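Local coordinates for putative oxidoreductase molybdopterin-binding subunit (Sulfolobus tokodaii, PDB 4ZOH), which probably serves as the catalytic, molybdenum cofactor-binding subunit of an oxidoreductase of the xanthine dehydrogenase and aldehyde oxidase family, holding a pterin cytosine dinucleotide, at residues A[411-416]-A[482-487]; A[415-420]-A[562-567]; A[486-491]-A[665-670]. One frame throughout, in Å; residues are numbered along the deposited sequence.

Interaction 1 (A[411-416]-A[482-487]); sequences YIEITA and WGSRTV. With MCN (pterin cytosine dinucleotide), chain D.
The diphosphate-binding loop of the pterin cytosine dinucleotide site is tied to segment 411-416 by one backbone bond, from Ala416 to Gly483. Ala416 N donates to Gly483 O at 3.0 Å, and the donor lies nearly along the C=O axis (173°). Thr415 packs beside this bond. Its CB lies 3.6 Å from Ser484 O, and its CG2 methyl meets Ser484 CB at 4.1 Å. Ser484 OG is held by Glu672, outside both segments. Arg485 gives only the base of its side chain to the contact: CB rests 3.7 Å from Ala416 CA. CG then stands between the backbone N and the carbonyl carbon (chi1 75°). A bend further out leads the guanidinium away to a salt bridge with Glu421 and to the carbonyls of Phe417 and Trp420. On the cofactor side, MCN O1B is gripped at the start of helix 486-512. Thr486 OG1 donates to MCN O1B at 2.7 Å, and Thr486 N donates to the same MCN O1B at 2.9 Å. A weak bond comes from Arg485 N. Backbone N-H groups and a hydroxyl at a helix N-terminus therefore meet the phosphate, and the helix dipole probably helps offset its charge.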
loop_
_atom_site.group_PDB
_atom_site.type_symbol
_atom_site.label_atom_id
_atom_site.label_comp_id
_atom_site.label_asym_id
_atom_site.label_seq_id
_atom_site.Cartn_x
_atom_site.Cartn_y
_atom_site.Cartn_z
ATOM N N TYR A 411 15.249 -24.071 36.946
ATOM C CA TYR A 411 14.136 -23.177 36.835
ATOM C C TYR A 411 12.912 -24.021 36.650
ATOM O O TYR A 411 12.977 -25.182 36.202
ATOM C CB TYR A 411 14.339 -22.154 35.652
ATOM C CG TYR A 411 14.094 -22.769 34.310
ATOM C CD1 TYR A 411 12.815 -22.805 33.773
ATOM C CD2 TYR A 411 15.164 -23.437 33.590
ATOM C CE1 TYR A 411 12.565 -23.443 32.547
ATOM C CE2 TYR A 411 14.932 -24.039 32.348
ATOM C CZ TYR A 411 13.651 -24.032 31.830
ATOM O OH TYR A 411 13.375 -24.656 30.640
ATOM N N ILE A 412 11.781 -23.432 37.001
ATOM C CA ILE A 412 10.477 -23.938 36.544
ATOM C C ILE A 412 9.699 -22.673 36.100
ATOM O O ILE A 412 10.132 -21.584 36.447
ATOM C CB ILE A 412 9.781 -24.771 37.633
ATOM C CG1 ILE A 412 8.570 -25.470 37.036
ATOM C CG2 ILE A 412 9.562 -23.972 38.928
ATOM C CD1 ILE A 412 8.248 -26.852 37.559
ATOM N N GLU A 413 8.621 -22.806 35.313
ATOM C CA GLU A 413 8.175 -21.712 34.511
ATOM C C GLU A 413 6.726 -21.947 34.195
ATOM O O GLU A 413 6.272 -23.095 34.296
ATOM C CB GLU A 413 9.129 -21.568 33.263
ATOM C CG GLU A 413 8.607 -21.103 31.898
ATOM C CD GLU A 413 8.225 -19.623 31.846
ATOM O OE1 GLU A 413 7.931 -19.026 32.957
ATOM O OE2 GLU A 413 8.196 -19.062 30.698
ATOM N N ILE A 414 5.983 -20.869 33.855
ATOM C CA ILE A 414 4.531 -20.979 33.563
ATOM C C ILE A 414 4.288 -20.486 32.151
ATOM O O ILE A 414 4.787 -19.462 31.790
ATOM C CB ILE A 414 3.645 -20.257 34.631
ATOM C CG1 ILE A 414 4.289 -18.927 35.076
ATOM C CG2 ILE A 414 3.468 -21.180 35.853
ATOM C CD1 ILE A 414 3.413 -17.993 35.949
ATOM N N THR A 415 3.507 -21.210 31.361
ATOM C CA THR A 415 3.398 -20.854 29.942
ATOM C C THR A 415 2.032 -21.255 29.468
ATOM O O THR A 415 1.339 -21.985 30.185
ATOM C CB THR A 415 4.423 -21.663 29.063
ATOM O OG1 THR A 415 3.952 -23.012 28.926
ATOM C CG2 THR A 415 5.870 -21.587 29.610
ATOM N N ALA A 416 1.676 -20.814 28.239
ATOM C CA ALA A 416 0.480 -21.284 27.515
ATOM C C ALA A 416 -0.829 -20.829 28.212
ATOM O O ALA A 416 -1.784 -21.606 28.457
ATOM C CB ALA A 416 0.519 -22.792 27.299
ATOM N N TRP A 482 2.651 -14.014 23.151
ATOM C CA TRP A 482 3.253 -13.605 24.448
ATOM C C TRP A 482 3.031 -14.803 25.414
ATOM O O TRP A 482 2.344 -15.760 25.061
ATOM C CB TRP A 482 2.601 -12.330 25.024
ATOM C CG TRP A 482 1.060 -12.348 25.030
ATOM C CD1 TRP A 482 0.230 -13.213 25.734
ATOM C CD2 TRP A 482 0.178 -11.507 24.241
ATOM N NE1 TRP A 482 -1.107 -12.916 25.446
ATOM C CE2 TRP A 482 -1.153 -11.865 24.556
ATOM C CE3 TRP A 482 0.391 -10.443 23.344
ATOM C CZ2 TRP A 482 -2.267 -11.185 24.009
ATOM C CZ3 TRP A 482 -0.715 -9.803 22.790
ATOM C CH2 TRP A 482 -2.020 -10.153 23.142
ATOM N N GLY A 483 3.584 -14.761 26.623
ATOM C CA GLY A 483 3.452 -15.888 27.580
ATOM C C GLY A 483 3.783 -17.286 27.008
ATOM O O GLY A 483 3.204 -18.296 27.469
ATOM N N SER A 484 4.668 -17.334 25.992
ATOM C CA SER A 484 5.162 -18.577 25.414
ATOM C C SER A 484 4.000 -19.531 25.199
ATOM O O SER A 484 4.020 -20.709 25.596
ATOM C CB SER A 484 6.246 -19.140 26.304
ATOM O OG SER A 484 7.281 -18.157 26.527
ATOM N N ARG A 485 2.989 -18.996 24.531
ATOM C CA ARG A 485 1.713 -19.661 24.358
ATOM C C ARG A 485 1.481 -20.061 22.929
ATOM O O ARG A 485 0.588 -20.846 22.645
ATOM C CB ARG A 485 0.547 -18.703 24.826
ATOM C CG ARG A 485 0.241 -17.548 23.835
ATOM C CD ARG A 485 -0.688 -16.452 24.446
ATOM N NE ARG A 485 -2.025 -16.977 24.714
ATOM C CZ ARG A 485 -2.947 -17.221 23.767
ATOM N NH1 ARG A 485 -2.668 -16.914 22.500
ATOM N NH2 ARG A 485 -4.151 -17.750 24.075
ATOM N N THR A 486 2.269 -19.544 22.002
ATOM C CA THR A 486 1.833 -19.636 20.598
ATOM C C THR A 486 1.846 -21.040 20.020
ATOM O O THR A 486 0.815 -21.490 19.447
ATOM C CB THR A 486 2.632 -18.703 19.713
ATOM O OG1 THR A 486 2.521 -17.384 20.243
ATOM C CG2 THR A 486 2.131 -18.752 18.329
ATOM N N VAL A 487 2.958 -21.764 20.169
ATOM C CA VAL A 487 2.940 -23.104 19.540
ATOM C C VAL A 487 1.941 -24.029 20.301
ATOM O O VAL A 487 1.270 -24.877 19.710
ATOM C CB VAL A 487 4.357 -23.743 19.379
ATOM C CG1 VAL A 487 4.834 -24.331 20.704
ATOM C CG2 VAL A 487 4.303 -24.817 18.259
HETATM N N1 MCN D . 8.723 -24.627 20.135
HETATM C C2 MCN D . 8.679 -25.976 19.822
HETATM N N3 MCN D . 8.322 -26.914 20.754
HETATM C C4 MCN D . 8.012 -26.482 22.038
HETATM C C5 MCN D . 8.054 -25.128 22.369
HETATM C C6 MCN D . 8.390 -24.180 21.402
HETATM O O2 MCN D . 8.945 -26.409 18.697
HETATM N N4 MCN D . 7.671 -27.396 22.921
HETATM C "C1'" MCN D . 9.090 -23.697 19.066
HETATM C C2D MCN D . 7.825 -23.199 18.364
HETATM O "O2'" MCN D . 7.490 -23.956 17.240
HETATM C "C3'" MCN D . 8.240 -21.838 17.871
HETATM C C4D MCN D . 8.917 -21.349 19.084
HETATM O O4D MCN D . 9.677 -22.530 19.593
HETATM O "O3'" MCN D . 9.129 -21.881 16.809
HETATM C "C5'" MCN D . 7.627 -20.992 19.796
HETATM O "O5'" MCN D . 7.820 -20.776 21.072
HETATM P PA MCN D . 6.606 -20.660 22.145
HETATM O O1A MCN D . 5.283 -21.122 21.778
HETATM O O2A MCN D . 7.342 -21.239 23.320
HETATM O O3A MCN D . 6.727 -18.988 22.334
HETATM P PB MCN D . 5.948 -17.969 21.353
HETATM O O1B MCN D . 4.562 -17.749 21.937
HETATM O O2B MCN D . 5.976 -18.303 19.926
HETATM O O3B MCN D . 6.846 -16.745 21.543
HETATM C C10 MCN D . 6.641 -15.743 22.577
HETATM C "C9'" MCN D . 7.930 -15.467 23.312
HETATM C "C8'" MCN D . 7.857 -14.309 24.159
HETATM S "S8'" MCN D . 6.592 -14.185 25.372
HETATM C "C7'" MCN D . 8.811 -13.337 24.150
HETATM S "S7'" MCN D . 8.819 -11.966 25.291
HETATM C "C6'" MCN D . 9.981 -13.410 23.297
HETATM C C7 MCN D . 10.193 -14.876 22.793
HETATM O "O9'" MCN D . 8.942 -15.331 22.319
HETATM N "N5'" MCN D . 9.964 -12.436 22.206
HETATM C C4A MCN D . 10.597 -12.649 20.966
HETATM N "N8'" MCN D . 11.177 -14.895 21.667
HETATM C C4B MCN D . 11.233 -13.903 20.734
HETATM N "N1'" MCN D . 11.895 -14.164 19.604
HETATM C "C2'" MCN D . 11.922 -13.243 18.643
HETATM N "N2'" MCN D . 12.564 -13.539 17.533
HETATM N "N3'" MCN D . 11.314 -11.952 18.786
HETATM C "C4'" MCN D . 10.643 -11.626 19.988
HETATM O "O4'" MCN D . 10.116 -10.484 20.131
#

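Interaction 2 (A[415-420]-A[562-567])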
loop_
_atom_site.group_PDB
_atom_site.type_symbol
_atom_site.label_atom_id
_atom_site.label_comp_id
_atom_site.label_asym_id
_atom_site.label_seq_id
_atom_site.Cartn_x
_atom_site.Cartn_y
_atom_site.Cartn_z
ATOM N N THR A 415 3.507 -21.210 31.361
ATOM C CA THR A 415 3.398 -20.854 29.942
ATOM C C THR A 415 2.032 -21.255 29.468
ATOM O O THR A 415 1.339 -21.985 30.185
ATOM C CB THR A 415 4.423 -21.663 29.063
ATOM O OG1 THR A 415 3.952 -23.012 28.926
ATOM C CG2 THR A 415 5.870 -21.587 29.610
ATOM N N ALA A 416 1.676 -20.814 28.239
ATOM C CA ALA A 416 0.480 -21.284 27.515
ATOM C C ALA A 416 -0.829 -20.829 28.212
ATOM O O ALA A 416 -1.784 -21.606 28.457
ATOM C CB ALA A 416 0.519 -22.792 27.299
ATOM N N PHE A 417 -0.847 -19.561 28.535
ATOM C CA PHE A 417 -2.002 -18.897 29.123
ATOM C C PHE A 417 -3.168 -18.835 28.146
ATOM O O PHE A 417 -3.001 -18.886 26.870
ATOM C CB PHE A 417 -1.586 -17.499 29.546
ATOM C CG PHE A 417 -0.362 -17.463 30.420
ATOM C CD1 PHE A 417 -0.487 -17.401 31.827
ATOM C CD2 PHE A 417 0.943 -17.514 29.855
ATOM C CE1 PHE A 417 0.660 -17.351 32.647
ATOM C CE2 PHE A 417 2.087 -17.493 30.685
ATOM C CZ PHE A 417 1.934 -17.410 32.085
ATOM N N GLY A 418 -4.377 -18.792 28.726
ATOM C CA GLY A 418 -5.601 -18.724 27.921
ATOM C C GLY A 418 -5.862 -17.303 27.436
ATOM O O GLY A 418 -4.921 -16.460 27.449
ATOM N N PRO A 419 -7.133 -16.986 27.109
ATOM C CA PRO A 419 -8.279 -17.831 27.454
ATOM C C PRO A 419 -8.623 -18.740 26.327
ATOM O O PRO A 419 -9.330 -19.756 26.494
ATOM C CB PRO A 419 -9.419 -16.781 27.689
ATOM C CG PRO A 419 -9.048 -15.682 26.692
ATOM C CD PRO A 419 -7.547 -15.570 26.922
ATOM N N TRP A 420 -8.150 -18.394 25.141
ATOM C CA TRP A 420 -8.541 -19.209 23.975
ATOM C C TRP A 420 -7.600 -18.844 22.838
ATOM O O TRP A 420 -6.777 -17.922 22.970
ATOM C CB TRP A 420 -10.054 -19.014 23.588
ATOM C CG TRP A 420 -10.586 -17.641 23.666
ATOM C CD1 TRP A 420 -11.350 -17.099 24.716
ATOM C CD2 TRP A 420 -10.465 -16.589 22.685
ATOM N NE1 TRP A 420 -11.634 -15.770 24.452
ATOM C CE2 TRP A 420 -11.156 -15.437 23.206
ATOM C CE3 TRP A 420 -9.904 -16.515 21.398
ATOM C CZ2 TRP A 420 -11.223 -14.201 22.506
ATOM C CZ3 TRP A 420 -9.958 -15.272 20.707
ATOM C CH2 TRP A 420 -10.662 -14.143 21.250
ATOM N N GLN A 562 -7.169 -25.699 31.018
ATOM C CA GLN A 562 -6.154 -26.142 31.966
ATOM C C GLN A 562 -5.406 -24.949 32.487
ATOM O O GLN A 562 -5.368 -23.893 31.853
ATOM C CB GLN A 562 -5.182 -27.157 31.324
ATOM C CG GLN A 562 -5.837 -28.329 30.592
ATOM C CD GLN A 562 -6.291 -27.959 29.179
ATOM O OE1 GLN A 562 -6.453 -26.749 28.788
ATOM N NE2 GLN A 562 -6.520 -28.982 28.392
ATOM N N PRO A 563 -4.794 -25.093 33.668
ATOM C CA PRO A 563 -3.976 -23.984 34.048
ATOM C C PRO A 563 -2.617 -23.927 33.234
ATOM O O PRO A 563 -2.321 -24.819 32.391
ATOM C CB PRO A 563 -3.772 -24.231 35.538
ATOM C CG PRO A 563 -3.780 -25.711 35.683
ATOM C CD PRO A 563 -4.796 -26.173 34.684
ATOM N N PRO A 564 -1.831 -22.851 33.416
ATOM C CA PRO A 564 -0.595 -22.778 32.626
ATOM C C PRO A 564 0.256 -24.102 32.771
ATOM O O PRO A 564 0.377 -24.623 33.872
ATOM C CB PRO A 564 0.156 -21.584 33.250
ATOM C CG PRO A 564 -0.878 -20.785 34.009
ATOM C CD PRO A 564 -2.161 -21.577 34.097
ATOM N N THR A 565 0.761 -24.645 31.667
ATOM C CA THR A 565 1.663 -25.794 31.669
ATOM C C THR A 565 3.082 -25.345 31.992
ATOM O O THR A 565 3.509 -24.239 31.593
ATOM C CB THR A 565 1.590 -26.541 30.344
ATOM O OG1 THR A 565 2.193 -27.833 30.474
ATOM C CG2 THR A 565 2.256 -25.735 29.173
ATOM N N THR A 566 3.817 -26.181 32.739
ATOM C CA THR A 566 5.076 -25.731 33.380
ATOM C C THR A 566 6.334 -26.492 32.874
ATOM O O THR A 566 6.506 -27.663 33.231
ATOM C CB THR A 566 4.976 -25.868 34.925
ATOM O OG1 THR A 566 4.724 -27.260 35.256
ATOM C CG2 THR A 566 3.821 -24.943 35.511
ATOM N N PRO A 567 7.191 -25.862 31.996
ATOM C CA PRO A 567 8.480 -26.527 31.674
ATOM C C PRO A 567 9.439 -26.242 32.800
ATOM O O PRO A 567 9.162 -25.371 33.630
ATOM C CB PRO A 567 8.956 -25.783 30.420
ATOM C CG PRO A 567 8.426 -24.382 30.617
ATOM C CD PRO A 567 7.020 -24.630 31.183
HETATM O O HOH W 1 -1.615 -24.445 29.550
#
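Thr415 and Thr565 form a single antiparallel bridge, a hydrogen-bonded pair with CA atoms 5.5 Å apart. Its bond from Thr415 N to Thr565 O is 3.0 Å but weak, bent to 128°. The side chain of Thr415 adds a second grip: Thr415 OG1 donates to Thr565 O, also at 3.0 Å, from above the carbonyl plane. One residue thus holds the carbonyl oxygen twice. Thr565 points its own OG1 elsewhere. It lies anti to the backbone N (chi1 -165°) and bonds to Asp381, which leaves the CG2 methyl of Thr565 to meet Ala416 CB at 3.9 Å. The Thr415 CG2 methyl meets the ring of Pro567 at its CD corner, at 3.6 Å. At the other end Phe417 crosses Pro564 at about a right angle, with Phe417 CE1 4.0 Å from Pro564 CG. A water donates to both Ala416 O and Pro563 O and joins the two backbones. Each segment belongs to a connection between two sheets. One runs from strand 405-412 to strand 420-427, the other from strand 553-559 to strand 568-577. The arrangement is an isolated beta bridge that joins two neighbouring connections between the same two sheets.

Interaction 3 (A[486-491]-A[665-670]). With MCN (pterin cytosine dinucleotide), chain D.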
loop_
_atom_site.group_PDB
_atom_site.type_symbol
_atom_site.label_atom_id
_atom_site.label_comp_id
_atom_site.label_asym_id
_atom_site.label_seq_id
_atom_site.Cartn_x
_atom_site.Cartn_y
_atom_site.Cartn_z
ATOM N N THR A 486 2.269 -19.544 22.002
ATOM C CA THR A 486 1.833 -19.636 20.598
ATOM C C THR A 486 1.846 -21.040 20.020
ATOM O O THR A 486 0.815 -21.490 19.447
ATOM C CB THR A 486 2.632 -18.703 19.713
ATOM O OG1 THR A 486 2.521 -17.384 20.243
ATOM C CG2 THR A 486 2.131 -18.752 18.329
ATOM N N VAL A 487 2.958 -21.764 20.169
ATOM C CA VAL A 487 2.940 -23.104 19.540
ATOM C C VAL A 487 1.941 -24.029 20.301
ATOM O O VAL A 487 1.270 -24.877 19.710
ATOM C CB VAL A 487 4.357 -23.743 19.379
ATOM C CG1 VAL A 487 4.834 -24.331 20.704
ATOM C CG2 VAL A 487 4.303 -24.817 18.259
ATOM N N THR A 488 1.806 -23.815 21.602
ATOM C CA THR A 488 0.956 -24.699 22.409
ATOM C C THR A 488 -0.536 -24.412 22.223
ATOM O O THR A 488 -1.299 -25.302 21.836
ATOM C CB THR A 488 1.368 -24.568 23.878
ATOM O OG1 THR A 488 2.731 -24.894 23.948
ATOM C CG2 THR A 488 0.615 -25.582 24.795
ATOM N N ILE A 489 -0.952 -23.189 22.581
ATOM C CA ILE A 489 -2.379 -22.810 22.471
ATOM C C ILE A 489 -2.795 -22.551 21.015
ATOM O O ILE A 489 -3.866 -23.040 20.500
ATOM C CB ILE A 489 -2.676 -21.572 23.349
ATOM C CG1 ILE A 489 -2.188 -21.776 24.800
ATOM C CG2 ILE A 489 -4.184 -21.312 23.344
ATOM C CD1 ILE A 489 -2.581 -23.113 25.470
ATOM N N GLY A 490 -1.967 -21.769 20.313
ATOM C CA GLY A 490 -2.262 -21.508 18.916
ATOM C C GLY A 490 -2.110 -22.804 18.117
ATOM O O GLY A 490 -2.866 -23.055 17.179
ATOM N N GLY A 491 -1.141 -23.653 18.473
ATOM C CA GLY A 491 -0.980 -24.928 17.685
ATOM C C GLY A 491 -2.138 -25.895 17.957
ATOM O O GLY A 491 -2.609 -26.629 17.051
ATOM N N THR A 665 -1.240 -30.615 21.549
ATOM C CA THR A 665 0.094 -30.648 20.957
ATOM C C THR A 665 1.063 -31.403 21.884
ATOM O O THR A 665 2.114 -31.815 21.416
ATOM C CB THR A 665 0.663 -29.236 20.693
ATOM O OG1 THR A 665 0.742 -28.540 21.947
ATOM C CG2 THR A 665 -0.254 -28.481 19.732
ATOM N N GLY A 666 0.718 -31.540 23.179
ATOM C CA GLY A 666 1.674 -32.024 24.222
ATOM C C GLY A 666 2.818 -31.086 24.610
ATOM O O GLY A 666 3.634 -31.382 25.526
ATOM N N SER A 667 2.885 -29.928 23.943
ATOM C CA SER A 667 4.011 -28.993 24.092
ATOM C C SER A 667 3.826 -27.977 25.237
ATOM O O SER A 667 2.714 -27.630 25.588
ATOM C CB SER A 667 4.147 -28.200 22.766
ATOM O OG SER A 667 3.049 -27.288 22.598
ATOM N N LYS A 668 4.925 -27.472 25.778
ATOM C CA LYS A 668 4.938 -26.370 26.698
ATOM C C LYS A 668 5.789 -25.295 26.023
ATOM O O LYS A 668 6.577 -25.612 25.100
ATOM C CB LYS A 668 5.598 -26.774 28.059
ATOM C CG LYS A 668 5.029 -28.109 28.578
ATOM C CD LYS A 668 5.491 -28.454 30.005
ATOM C CE LYS A 668 4.835 -29.751 30.541
ATOM N NZ LYS A 668 5.194 -29.806 32.013
ATOM N N GLY A 669 5.695 -24.054 26.531
ATOM C CA GLY A 669 6.445 -22.973 25.970
ATOM C C GLY A 669 7.892 -22.892 26.346
ATOM O O GLY A 669 8.283 -23.136 27.521
ATOM N N ILE A 670 8.701 -22.473 25.375
ATOM C CA ILE A 670 10.102 -22.214 25.607
ATOM C C ILE A 670 10.496 -20.764 25.270
ATOM O O ILE A 670 11.668 -20.330 25.504
ATOM C CB ILE A 670 10.954 -23.185 24.697
ATOM C CG1 ILE A 670 12.420 -23.258 25.212
ATOM C CG2 ILE A 670 10.940 -22.684 23.217
ATOM C CD1 ILE A 670 13.262 -24.434 24.709
HETATM N N1 MCN D . 8.723 -24.627 20.135
HETATM C C2 MCN D . 8.679 -25.976 19.822
HETATM N N3 MCN D . 8.322 -26.914 20.754
HETATM C C4 MCN D . 8.012 -26.482 22.038
HETATM C C5 MCN D . 8.054 -25.128 22.369
HETATM C C6 MCN D . 8.390 -24.180 21.402
HETATM O O2 MCN D . 8.945 -26.409 18.697
HETATM N N4 MCN D . 7.671 -27.396 22.921
HETATM C "C1'" MCN D . 9.090 -23.697 19.066
HETATM C C2D MCN D . 7.825 -23.199 18.364
HETATM O "O2'" MCN D . 7.490 -23.956 17.240
HETATM C "C3'" MCN D . 8.240 -21.838 17.871
HETATM C C4D MCN D . 8.917 -21.349 19.084
HETATM O O4D MCN D . 9.677 -22.530 19.593
HETATM O "O3'" MCN D . 9.129 -21.881 16.809
HETATM C "C5'" MCN D . 7.627 -20.992 19.796
HETATM O "O5'" MCN D . 7.820 -20.776 21.072
HETATM P PA MCN D . 6.606 -20.660 22.145
HETATM O O1A MCN D . 5.283 -21.122 21.778
HETATM O O2A MCN D . 7.342 -21.239 23.320
HETATM O O3A MCN D . 6.727 -18.988 22.334
HETATM P PB MCN D . 5.948 -17.969 21.353
HETATM O O1B MCN D . 4.562 -17.749 21.937
HETATM O O2B MCN D . 5.976 -18.303 19.926
HETATM O O3B MCN D . 6.846 -16.745 21.543
HETATM C C10 MCN D . 6.641 -15.743 22.577
HETATM C "C9'" MCN D . 7.930 -15.467 23.312
HETATM C "C8'" MCN D . 7.857 -14.309 24.159
HETATM S "S8'" MCN D . 6.592 -14.185 25.372
HETATM C "C7'" MCN D . 8.811 -13.337 24.150
HETATM S "S7'" MCN D . 8.819 -11.966 25.291
HETATM C "C6'" MCN D . 9.981 -13.410 23.297
HETATM C C7 MCN D . 10.193 -14.876 22.793
HETATM O "O9'" MCN D . 8.942 -15.331 22.319
HETATM N "N5'" MCN D . 9.964 -12.436 22.206
HETATM C C4A MCN D . 10.597 -12.649 20.966
HETATM N "N8'" MCN D . 11.177 -14.895 21.667
HETATM C C4B MCN D . 11.233 -13.903 20.734
HETATM N "N1'" MCN D . 11.895 -14.164 19.604
HETATM C "C2'" MCN D . 11.922 -13.243 18.643
HETATM N "N2'" MCN D . 12.564 -13.539 17.533
HETATM N "N3'" MCN D . 11.314 -11.952 18.786
HETATM C "C4'" MCN D . 10.643 -11.626 19.988
HETATM O "O4'" MCN D . 10.116 -10.484 20.131
#
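Val487 and Ser667 pack together against the cytosine end of the pterin cytosine dinucleotide. The pocket here is built from the N-terminus of helix 486-512 and the loop before helix 673-688. Val487 N donates to MCN O1A at 2.9 Å, and the bond is nearly straight (169°). The two methyls of Val487 divide the nucleoside between them. Val487 CG1, placed between the backbone N and the carbonyl carbon (chi1 79°), lies 3.6 Å from MCN C6 on the base. Val487 CG2 lies 3.5 Å from MCN O2' on the ribose. Ile670 CG2 also reaches C6, from the opposite side of the cytosine plane. Replacing Val487 with an alanine would probably open a gap beside the base and ribose and leave the cytosine freer to shift on that side. The loop adds two polar contacts: MCN N4 donates to Lys668 O at 3.0 Å, and Ile670 N donates to MCN O2A at 2.8 Å. The base amine and a phosphate oxygen are thus read by the backbone.

Behind this shell, hydroxyls join the loop to the helix. Ser667 OG and Thr488 OG1 are hydrogen-bonded at 2.8 Å. Ser667 OG also pairs with Thr665 OG1 at 2.7 Å, so two threonines fix the serine hydroxyl. The ammonium of Lys668 makes a salt bridge with Asp381 and hydrogen bonds to the carbonyls of Thr566 and Ser382, which probably helps to hold the loop. Glycine suits position 491 because a CB would run into Val487 O within the helix and crowd the loop. In its absence Thr665 CG2 sits close to the helix backbone, 3.7 Å from Gly491 C.

The three contacts cluster beside the cofactor, with centres 7 to 9 Å apart. Interactions 1 and 2 share Thr415 and Ala416; interactions 1 and 3 share Thr486 and Val487. Thr415 links all three, since its OG1 is also a probable hydrogen-bond partner of Gly669 N, at 3.1 Å. Packing adds to this tie: Ala416 CB lies 3.7 Å from Thr488 CG2 of interaction 3. Interactions 1 and 3 touch the cofactor directly, while interaction 2 lies behind them as a second shell. Measured from the nearest atom of each glycine, Gly483 of interaction 1 lies about 5 Å from the molybdenum atom, and Gly669 of interaction 3 about 11 Å.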